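Local structure of protein (soluble lytic transglycosylase SLT70) (Escherichia coli, 1QSA) at residues K126-T131 with N137-L142; Q347-Y352 with D595-Y600; L366-A371 with R599-D604. The protein cleaves the glycosidic bonds between N-acetylmuramic acid and N-acetylglucosamine in bacterial peptidoglycan, leaving a 1,6-anhydro bond on the muramic acid residue. One frame throughout, in Å; residues are numbered along the deposited sequence. Where two conformers were deposited one is given.

Overall arrangement
The three contacts lie on two far sides of a large chain, about two-thirds helix and without strands. Interaction 1 comes first in sequence and joins neighbouring helices, 118-129 and 138-148, of the alpha-superhelix, across a short loop. Its centre is about 47 Å from that of interaction 2 and about 51 Å from that of interaction 3, on the opposite side of the chain's centre. Interactions 2 and 3 have centres about 9 Å apart and touch through Tyr597 and Leu366. Both tie residues of the 347-371 region to helix 582-601, more than 200 residues later, consistent with docking the C-terminal, lysozyme-like part against earlier parts of the chain.

Interaction 1 of 3, residues K126-T131 with N137-L142; sequences KELWLT and NACDKL
Leu128 rests one methyl, CD1, against both Cys139 and Leu142, two residues on the facing side of the next helix. This methyl does most of the touching: Leu128 CD1 lies 3.7 Å from Cys139 SG and 3.9 Å from Leu142 CD2. Cys139 SG also comes within 4.1 Å of Leu128 CB, which places the sulfur alongside the root of the leucine as well as its tip. The two leucines cross at about a right angle, meeting methyl to methyl. Leu128 turns CG away from its own carbonyl carbon (chi1 -72°), whereas Leu142 reaches out with CG anti to the backbone N (chi1 175°).

This is the packing of consecutive antiparallel helices in an alpha-superhelix, here 118-129 and 138-148, reversed by a short non-helical connection. Cys139 extends the contact to a third helix, because its sulfur forms the disulfide with Cys106 of helix 102-114; Leu128 touches that same helix at Thr102 and Gln105. The apolar cluster is thus buried where three helices converge, and a covalent link fixes one wall of it. The first helix ends just beyond Leu128: Leu130 is the centre of an inverse gamma turn, with Thr131 N bonded to Trp129 O at 2.8 Å. Trp129, turned to another side, sets its indole edge-to-face with Phe143 and Trp146 farther along the second helix.

On the face of helix 138-148 turned to helix 102-114, Lys141 folds back toward the start of its own helix. Its NZ donates to Ala138 O over 2.9 Å, in the carbonyl plane and on a lone pair, and also reaches Asn107 OD1, while Tyr110 adds a cation-pi contact.

Interaction 2 of 3, residues Q347-Y352 with D595-Y600; sequences QQRGFY and DAYYRY. With SO4 (sulfate ion), chain B.
The Tyr597 ring and the Arg349 guanidinium, with planes 44° apart, both present an edge to a sulfate ion: sulfate O2 lies near the plane of each, and the sulfur sits in the guanidinium plane. Water 1 also lies at the edge of the Tyr597 ring, in its plane. Protein meets protein directly where Arg349 CG approaches Tyr597 OH to 3.5 Å, the two side chains crossing at about a right angle. Arg349 bends at chi3 (61°), which swings NE round to the anion. The bond from Arg349 NE to sulfate O3 is weak, at 3.4 Å. Tyr597 OH has one proton and two acceptors in reach, sulfate O2 at 2.9 Å and sulfate O1 at 3.1 Å.

The site lies where helix 351-359 begins, with Gly350 at its N-cap position, and helix 582-601 comes up to it. Water 1 bridges the two, accepting from Gly350 N at 2.8 Å and donating to Tyr597 OH at 2.7 Å. The helix start may add to the attraction for the anion, which probably came from the crystallisation liquor and is also held by Arg448 NH1. Arg349 has a stronger partner in Asp443, a salt bridge through NH1. With a leucine here, Asp443 would probably lose this salt-bridge partner and the sulfate one of its arginines. Behind the hydroxyl, the Tyr597 side chain packs on Met354 and Leu366.

Interaction 3 of 3, residues L366-A371 with R599-D604; sequences LKIDKA and RYFMGD
A Schellman motif closes helix 582-601, and in the helix's last turn Tyr600 and Phe601 receive Leu366 and Ile368 from the irregular loop between helices 351-359 and 378-381. In the motif, Gly603 takes a positive phi while Asp604 N bonds back to Arg599 O (2.8 Å) and Gly603 N to Tyr600 O. Leu366 lays its methyl CD1 over one face of the Tyr600 ring, a CH-pi contact 3.8 Å from the centroid and 28° off the normal. Leu366 CD1 is displaced toward the root of the ring and comes within 3.3 Å of Tyr600 CG. Tyr600 CG stands opposite the backbone N about the first side-chain bond (chi1 176°), which carries the ring out toward the loop, and Ile368 comes from the opposite direction to put CD1 3.4 Å from Tyr600 CE2. The same methyl also approaches Phe601 CZ. Leu445 of helix 445-448 packs against Leu366, Ile368 and Phe601, extending the apolar patch. The two aromatic neighbours also touch each other: Tyr600 CD2 sits 3.8 Å above the plane of the Phe601 ring, offset toward its rim, while Phe601 CE1 lies at the edge of the Tyr600 ring, in its plane.

Interaction 1 of 3, residues K126-T131 with N137-L142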
loop_
_atom_site.group_PDB
_atom_site.type_symbol
_atom_site.label_atom_id
_atom_site.label_comp_id
_atom_site.label_asym_id
_atom_site.label_seq_id
_atom_site.Cartn_x
_atom_site.Cartn_y
_atom_site.Cartn_z
ATOM N N LYS A 126 -5.929 12.244 -25.231
ATOM C CA LYS A 126 -4.499 11.925 -25.239
ATOM C C LYS A 126 -3.949 11.715 -23.828
ATOM O O LYS A 126 -3.172 10.789 -23.587
ATOM C CB LYS A 126 -3.707 13.019 -25.968
ATOM C CG LYS A 126 -2.241 12.663 -26.145
ATOM C CD LYS A 126 -1.493 13.752 -26.895
ATOM C CE LYS A 126 -0.029 13.359 -27.076
ATOM N NZ LYS A 126 0.760 14.433 -27.740
ATOM N N GLU A 127 -4.377 12.556 -22.895
ATOM C CA GLU A 127 -3.939 12.452 -21.511
ATOM C C GLU A 127 -4.427 11.138 -20.873
ATOM O O GLU A 127 -3.702 10.498 -20.117
ATOM C CB GLU A 127 -4.448 13.654 -20.719
ATOM C CG GLU A 127 -3.924 13.727 -19.296
ATOM C CD GLU A 127 -4.301 15.025 -18.602
ATOM O OE1 GLU A 127 -4.354 16.080 -19.281
ATOM O OE2 GLU A 127 -4.543 14.991 -17.376
ATOM N N LEU A 128 -5.656 10.750 -21.196
ATOM C CA LEU A 128 -6.257 9.521 -20.677
ATOM C C LEU A 128 -5.652 8.275 -21.343
ATOM O O LEU A 128 -5.635 7.183 -20.769
ATOM C CB LEU A 128 -7.781 9.557 -20.908
ATOM C CG LEU A 128 -8.593 10.530 -20.035
ATOM C CD1 LEU A 128 -9.986 10.786 -20.630
ATOM C CD2 LEU A 128 -8.692 9.985 -18.611
ATOM N N TRP A 129 -5.165 8.456 -22.564
ATOM C CA TRP A 129 -4.591 7.380 -23.354
ATOM C C TRP A 129 -3.188 6.973 -22.933
ATOM O O TRP A 129 -2.857 5.792 -22.933
ATOM C CB TRP A 129 -4.557 7.820 -24.824
ATOM C CG TRP A 129 -3.886 6.873 -25.782
ATOM C CD1 TRP A 129 -2.603 6.961 -26.276
ATOM C CD2 TRP A 129 -4.489 5.747 -26.429
ATOM N NE1 TRP A 129 -2.385 5.961 -27.193
ATOM C CE2 TRP A 129 -3.519 5.199 -27.308
ATOM C CE3 TRP A 129 -5.756 5.146 -26.358
ATOM C CZ2 TRP A 129 -3.778 4.081 -28.105
ATOM C CZ3 TRP A 129 -6.017 4.030 -27.151
ATOM C CH2 TRP A 129 -5.025 3.509 -28.015
ATOM N N LEU A 130 -2.368 7.955 -22.588
ATOM C CA LEU A 130 -0.972 7.703 -22.255
ATOM C C LEU A 130 -0.691 7.077 -20.902
ATOM O O LEU A 130 -0.082 7.679 -20.011
ATOM C CB LEU A 130 -0.130 8.963 -22.505
ATOM C CG LEU A 130 -0.079 9.373 -23.989
ATOM C CD1 LEU A 130 0.510 10.757 -24.132
ATOM C CD2 LEU A 130 0.717 8.361 -24.816
ATOM N N THR A 131 -1.088 5.815 -20.805
ATOM C CA THR A 131 -0.900 4.994 -19.607
ATOM C C THR A 131 -0.944 3.523 -20.020
ATOM O O THR A 131 -1.653 3.148 -20.965
ATOM C CB THR A 131 -1.983 5.250 -18.532
ATOM O OG1 THR A 131 -1.736 4.403 -17.400
ATOM C CG2 THR A 131 -3.384 4.968 -19.070
ATOM N N ASN A 137 -14.149 1.371 -19.347
ATOM C CA ASN A 137 -14.811 1.001 -20.598
ATOM C C ASN A 137 -15.389 2.264 -21.245
ATOM O O ASN A 137 -15.462 2.355 -22.469
ATOM C CB ASN A 137 -15.907 -0.043 -20.328
ATOM C CG ASN A 137 -16.657 -0.455 -21.587
ATOM O OD1 ASN A 137 -17.867 -0.307 -21.657
ATOM N ND2 ASN A 137 -15.943 -0.979 -22.580
ATOM N N ALA A 138 -15.739 3.253 -20.417
ATOM C CA ALA A 138 -16.288 4.531 -20.898
ATOM C C ALA A 138 -15.343 5.270 -21.862
ATOM O O ALA A 138 -15.784 6.068 -22.688
ATOM C CB ALA A 138 -16.629 5.441 -19.711
ATOM N N CYS A 139 -14.038 5.046 -21.717
ATOM C CA CYS A 139 -13.062 5.702 -22.583
ATOM C C CYS A 139 -12.973 5.096 -23.972
ATOM O O CYS A 139 -12.455 5.739 -24.892
ATOM C CB CYS A 139 -11.663 5.709 -21.932
ATOM S SG CYS A 139 -11.193 7.314 -21.181
ATOM N N ASP A 140 -13.478 3.876 -24.142
ATOM C CA ASP A 140 -13.391 3.230 -25.453
ATOM C C ASP A 140 -14.023 4.052 -26.577
ATOM O O ASP A 140 -13.394 4.263 -27.628
ATOM C CB ASP A 140 -13.973 1.813 -25.398
ATOM C CG ASP A 140 -13.130 0.870 -24.530
ATOM O OD1 ASP A 140 -11.944 1.176 -24.257
ATOM O OD2 ASP A 140 -13.653 -0.188 -24.134
ATOM N N LYS A 141 -15.225 4.568 -26.345
ATOM C CA LYS A 141 -15.901 5.377 -27.367
ATOM C C LYS A 141 -15.111 6.667 -27.679
ATOM O O LYS A 141 -15.083 7.136 -28.824
ATOM C CB LYS A 141 -17.342 5.691 -26.937
ATOM C CG LYS A 141 -17.477 6.444 -25.604
ATOM C CD LYS A 141 -18.968 6.605 -25.240
ATOM C CE LYS A 141 -19.154 7.367 -23.933
ATOM N NZ LYS A 141 -18.610 6.595 -22.776
ATOM N N LEU A 142 -14.454 7.212 -26.660
ATOM C CA LEU A 142 -13.652 8.425 -26.804
ATOM C C LEU A 142 -12.389 8.146 -27.624
ATOM O O LEU A 142 -12.060 8.909 -28.526
ATOM C CB LEU A 142 -13.259 8.995 -25.430
ATOM C CG LEU A 142 -12.303 10.201 -25.459
ATOM C CD1 LEU A 142 -12.930 11.432 -26.156
ATOM C CD2 LEU A 142 -11.881 10.541 -24.027
#

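Interaction 2 of 3, residues Q347-Y352 with D595-Y600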
loop_
_atom_site.group_PDB
_atom_site.type_symbol
_atom_site.label_atom_id
_atom_site.label_comp_id
_atom_site.label_asym_id
_atom_site.label_seq_id
_atom_site.Cartn_x
_atom_site.Cartn_y
_atom_site.Cartn_z
ATOM N N GLN A 347 19.884 8.975 18.317
ATOM C CA GLN A 347 19.204 10.271 18.391
ATOM C C GLN A 347 17.957 10.285 17.520
ATOM O O GLN A 347 17.101 11.173 17.655
ATOM C CB GLN A 347 20.155 11.394 17.975
ATOM C CG GLN A 347 21.316 11.598 18.944
ATOM C CD GLN A 347 22.316 12.644 18.485
ATOM O OE1 GLN A 347 23.437 12.705 18.996
ATOM N NE2 GLN A 347 21.921 13.472 17.525
ATOM N N GLN A 348 17.878 9.324 16.603
ATOM C CA GLN A 348 16.766 9.219 15.665
ATOM C C GLN A 348 15.663 8.293 16.141
ATOM O O GLN A 348 15.777 7.659 17.189
ATOM C CB GLN A 348 17.279 8.782 14.296
ATOM C CG GLN A 348 18.351 9.708 13.720
ATOM C CD GLN A 348 19.090 9.101 12.535
ATOM O OE1 GLN A 348 20.236 9.454 12.267
ATOM N NE2 GLN A 348 18.439 8.185 11.819
ATOM N N ARG A 349 14.599 8.209 15.349
ATOM C CA ARG A 349 13.436 7.398 15.687
ATOM C C ARG A 349 13.390 6.119 14.857
ATOM O O ARG A 349 13.773 6.128 13.692
ATOM C CB ARG A 349 12.173 8.239 15.417
ATOM C CG ARG A 349 10.850 7.609 15.787
ATOM C CD ARG A 349 9.677 8.458 15.238
ATOM N NE ARG A 349 9.723 8.534 13.775
ATOM C CZ ARG A 349 10.169 9.578 13.085
ATOM N NH1 ARG A 349 10.552 10.685 13.708
ATOM N NH2 ARG A 349 10.190 9.532 11.764
ATOM N N GLY A 350 12.970 5.015 15.466
ATOM C CA GLY A 350 12.824 3.790 14.702
ATOM C C GLY A 350 13.622 2.554 15.047
ATOM O O GLY A 350 14.331 2.497 16.048
ATOM N N PHE A 351 13.458 1.549 14.195
ATOM C CA PHE A 351 14.103 0.253 14.358
ATOM C C PHE A 351 15.615 0.303 14.575
ATOM O O PHE A 351 16.087 -0.135 15.621
ATOM C CB PHE A 351 13.778 -0.652 13.171
ATOM C CG PHE A 351 14.421 -2.010 13.247
ATOM C CD1 PHE A 351 13.881 -3.010 14.049
ATOM C CD2 PHE A 351 15.569 -2.291 12.503
ATOM C CE1 PHE A 351 14.480 -4.268 14.100
ATOM C CE2 PHE A 351 16.168 -3.537 12.547
ATOM C CZ PHE A 351 15.623 -4.532 13.348
ATOM N N TYR A 352 16.363 0.827 13.607
ATOM C CA TYR A 352 17.826 0.873 13.764
ATOM C C TYR A 352 18.305 1.711 14.950
ATOM O O TYR A 352 19.269 1.333 15.614
ATOM C CB TYR A 352 18.532 1.176 12.445
ATOM C CG TYR A 352 18.776 -0.092 11.659
ATOM C CD1 TYR A 352 19.770 -0.979 12.058
ATOM C CD2 TYR A 352 18.003 -0.419 10.539
ATOM C CE1 TYR A 352 19.998 -2.161 11.374
ATOM C CE2 TYR A 352 18.218 -1.612 9.837
ATOM C CZ TYR A 352 19.228 -2.474 10.271
ATOM O OH TYR A 352 19.487 -3.652 9.634
ATOM N N ASP A 595 6.174 -2.609 19.141
ATOM C CA ASP A 595 6.069 -3.373 20.387
ATOM C C ASP A 595 6.822 -2.586 21.481
ATOM O O ASP A 595 6.319 -2.435 22.595
ATOM C CB ASP A 595 6.632 -4.795 20.202
ATOM C CG ASP A 595 6.197 -5.742 21.309
ATOM O OD1 ASP A 595 5.519 -5.275 22.239
ATOM O OD2 ASP A 595 6.510 -6.949 21.253
ATOM N N ALA A 596 7.985 -2.032 21.142
ATOM C CA ALA A 596 8.742 -1.225 22.112
ATOM C C ALA A 596 7.921 0.006 22.538
ATOM O O ALA A 596 7.845 0.312 23.735
ATOM C CB ALA A 596 10.086 -0.805 21.534
ATOM N N TYR A 597 7.271 0.675 21.584
ATOM C CA TYR A 597 6.444 1.836 21.920
ATOM C C TYR A 597 5.306 1.408 22.845
ATOM O O TYR A 597 5.029 2.074 23.833
ATOM C CB TYR A 597 5.839 2.469 20.668
ATOM C CG TYR A 597 6.830 3.040 19.692
ATOM C CD1 TYR A 597 8.042 3.573 20.124
ATOM C CD2 TYR A 597 6.556 3.039 18.316
ATOM C CE1 TYR A 597 8.962 4.093 19.211
ATOM C CE2 TYR A 597 7.465 3.545 17.404
ATOM C CZ TYR A 597 8.669 4.069 17.860
ATOM O OH TYR A 597 9.586 4.541 16.960
ATOM N N TYR A 598 4.657 0.283 22.531
ATOM C CA TYR A 598 3.567 -0.207 23.368
ATOM C C TYR A 598 4.026 -0.563 24.765
ATOM O O TYR A 598 3.351 -0.237 25.747
ATOM C CB TYR A 598 2.807 -1.354 22.681
ATOM C CG TYR A 598 1.710 -0.803 21.790
ATOM C CD1 TYR A 598 0.604 -0.167 22.352
ATOM C CD2 TYR A 598 1.832 -0.791 20.402
ATOM C CE1 TYR A 598 -0.352 0.485 21.556
ATOM C CE2 TYR A 598 0.874 -0.134 19.590
ATOM C CZ TYR A 598 -0.201 0.504 20.176
ATOM O OH TYR A 598 -1.084 1.229 19.398
ATOM N N ARG A 599 5.196 -1.186 24.870
ATOM C CA ARG A 599 5.737 -1.527 26.180
ATOM C C ARG A 599 5.954 -0.232 26.962
ATOM O O ARG A 599 5.581 -0.154 28.129
ATOM C CB ARG A 599 7.044 -2.323 26.047
ATOM C CG ARG A 599 6.780 -3.794 25.703
ATOM C CD ARG A 599 8.060 -4.573 25.445
ATOM N NE ARG A 599 8.986 -4.475 26.576
ATOM C CZ ARG A 599 8.889 -5.173 27.708
ATOM N NH1 ARG A 599 7.911 -6.063 27.882
ATOM N NH2 ARG A 599 9.787 -4.992 28.669
ATOM N N TYR A 600 6.469 0.800 26.296
ATOM C CA TYR A 600 6.701 2.074 26.960
ATOM C C TYR A 600 5.403 2.650 27.528
ATOM O O TYR A 600 5.348 3.023 28.707
ATOM C CB TYR A 600 7.354 3.092 26.015
ATOM C CG TYR A 600 7.511 4.449 26.663
ATOM C CD1 TYR A 600 8.588 4.715 27.504
ATOM C CD2 TYR A 600 6.543 5.443 26.487
ATOM C CE1 TYR A 600 8.696 5.941 28.157
ATOM C CE2 TYR A 600 6.642 6.667 27.140
ATOM C CZ TYR A 600 7.718 6.905 27.968
ATOM O OH TYR A 600 7.824 8.118 28.607
HETATM S S SO4 B . 8.628 4.762 13.529
HETATM O O1 SO4 B . 9.102 3.477 14.080
HETATM O O2 SO4 B . 8.340 5.694 14.637
HETATM O O3 SO4 B . 9.696 5.317 12.679
HETATM O O4 SO4 B . 7.420 4.567 12.708
HETATM O O HOH W 1 11.968 5.098 18.129
#

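Interaction 3 of 3, residues L366-A371 with R599-D604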
loop_
_atom_site.group_PDB
_atom_site.type_symbol
_atom_site.label_atom_id
_atom_site.label_comp_id
_atom_site.label_asym_id
_atom_site.label_seq_id
_atom_site.Cartn_x
_atom_site.Cartn_y
_atom_site.Cartn_z
ATOM N N LEU A 366 13.074 7.660 23.996
ATOM C CA LEU A 366 11.945 7.951 23.131
ATOM C C LEU A 366 11.687 9.447 23.113
ATOM O O LEU A 366 11.598 10.074 24.164
ATOM C CB LEU A 366 10.679 7.259 23.634
ATOM C CG LEU A 366 10.483 5.765 23.409
ATOM C CD1 LEU A 366 9.091 5.384 23.863
ATOM C CD2 LEU A 366 10.616 5.478 21.940
ATOM N N LYS A 367 11.630 10.024 21.923
ATOM C CA LYS A 367 11.321 11.440 21.800
ATOM C C LYS A 367 9.801 11.491 21.666
ATOM O O LYS A 367 9.234 10.902 20.744
ATOM C CB LYS A 367 11.980 12.058 20.568
ATOM C CG LYS A 367 11.529 13.490 20.312
ATOM C CD LYS A 367 12.331 14.156 19.209
ATOM C CE LYS A 367 11.765 15.526 18.867
ATOM N NZ LYS A 367 11.656 16.427 20.054
ATOM N N ILE A 368 9.138 12.122 22.632
ATOM C CA ILE A 368 7.678 12.231 22.586
ATOM C C ILE A 368 7.221 13.690 22.599
ATOM O O ILE A 368 7.323 14.364 23.625
ATOM C CB ILE A 368 7.010 11.486 23.773
ATOM C CG1 ILE A 368 7.478 10.028 23.809
ATOM C CG2 ILE A 368 5.479 11.523 23.643
ATOM C CD1 ILE A 368 6.995 9.246 25.002
ATOM N N ASP A 369 6.821 14.199 21.437
ATOM C CA ASP A 369 6.307 15.566 21.305
ATOM C C ASP A 369 4.850 15.516 21.748
ATOM O O ASP A 369 4.121 14.588 21.383
ATOM C CB ASP A 369 6.341 16.031 19.848
ATOM C CG ASP A 369 7.747 16.253 19.325
ATOM O OD1 ASP A 369 8.716 16.131 20.104
ATOM O OD2 ASP A 369 7.873 16.561 18.124
ATOM N N LYS A 370 4.423 16.508 22.522
ATOM C CA LYS A 370 3.046 16.546 22.997
ATOM C C LYS A 370 2.168 17.444 22.143
ATOM O O LYS A 370 2.635 18.425 21.570
ATOM C CB LYS A 370 2.991 17.052 24.437
ATOM C CG LYS A 370 3.674 16.157 25.459
ATOM C CD LYS A 370 3.612 16.806 26.836
ATOM C CE LYS A 370 4.444 16.058 27.864
ATOM N NZ LYS A 370 4.399 16.717 29.202
ATOM N N ALA A 371 0.886 17.098 22.059
ATOM C CA ALA A 371 -0.063 17.919 21.316
ATOM C C ALA A 371 -0.366 19.124 22.227
ATOM O O ALA A 371 -0.030 19.114 23.417
ATOM C CB ALA A 371 -1.336 17.123 21.034
ATOM N N ARG A 599 5.196 -1.186 24.870
ATOM C CA ARG A 599 5.737 -1.527 26.180
ATOM C C ARG A 599 5.954 -0.232 26.962
ATOM O O ARG A 599 5.581 -0.154 28.129
ATOM C CB ARG A 599 7.044 -2.323 26.047
ATOM C CG ARG A 599 6.780 -3.794 25.703
ATOM C CD ARG A 599 8.060 -4.573 25.445
ATOM N NE ARG A 599 8.986 -4.475 26.576
ATOM C CZ ARG A 599 8.889 -5.173 27.708
ATOM N NH1 ARG A 599 7.911 -6.063 27.882
ATOM N NH2 ARG A 599 9.787 -4.992 28.669
ATOM N N TYR A 600 6.469 0.800 26.296
ATOM C CA TYR A 600 6.701 2.074 26.960
ATOM C C TYR A 600 5.403 2.650 27.528
ATOM O O TYR A 600 5.348 3.023 28.707
ATOM C CB TYR A 600 7.354 3.092 26.015
ATOM C CG TYR A 600 7.511 4.449 26.663
ATOM C CD1 TYR A 600 8.588 4.715 27.504
ATOM C CD2 TYR A 600 6.543 5.443 26.487
ATOM C CE1 TYR A 600 8.696 5.941 28.157
ATOM C CE2 TYR A 600 6.642 6.667 27.140
ATOM C CZ TYR A 600 7.718 6.905 27.968
ATOM O OH TYR A 600 7.824 8.118 28.607
ATOM N N PHE A 601 4.360 2.714 26.700
ATOM C CA PHE A 601 3.085 3.262 27.142
ATOM C C PHE A 601 2.364 2.401 28.173
ATOM O O PHE A 601 1.457 2.872 28.855
ATOM C CB PHE A 601 2.208 3.620 25.936
ATOM C CG PHE A 601 2.718 4.805 25.170
ATOM C CD1 PHE A 601 2.831 6.056 25.789
ATOM C CD2 PHE A 601 3.129 4.676 23.847
ATOM C CE1 PHE A 601 3.353 7.157 25.102
ATOM C CE2 PHE A 601 3.652 5.772 23.151
ATOM C CZ PHE A 601 3.767 7.018 23.779
ATOM N N MET A 602 2.800 1.150 28.318
ATOM C CA MET A 602 2.230 0.246 29.308
ATOM C C MET A 602 3.066 0.264 30.598
ATOM O O MET A 602 2.780 -0.473 31.544
ATOM C CB MET A 602 2.155 -1.174 28.760
ATOM C CG MET A 602 1.142 -1.336 27.646
ATOM S SD MET A 602 1.175 -3.009 27.006
ATOM C CE MET A 602 0.256 -2.791 25.520
ATOM N N GLY A 603 4.118 1.079 30.612
ATOM C CA GLY A 603 4.965 1.195 31.791
ATOM C C GLY A 603 6.121 0.217 31.910
ATOM O O GLY A 603 6.695 0.068 32.995
ATOM N N ASP A 604 6.457 -0.459 30.813
ATOM C CA ASP A 604 7.555 -1.420 30.797
ATOM C C ASP A 604 8.759 -0.879 30.032
ATOM O O ASP A 604 8.652 0.106 29.308
ATOM C CB ASP A 604 7.101 -2.737 30.170
ATOM C CG ASP A 604 5.937 -3.362 30.910
ATOM O OD1 ASP A 604 5.971 -3.431 32.159
ATOM O OD2 ASP A 604 4.979 -3.785 30.239
HETATM O O HOH W 2 10.614 9.496 27.285
#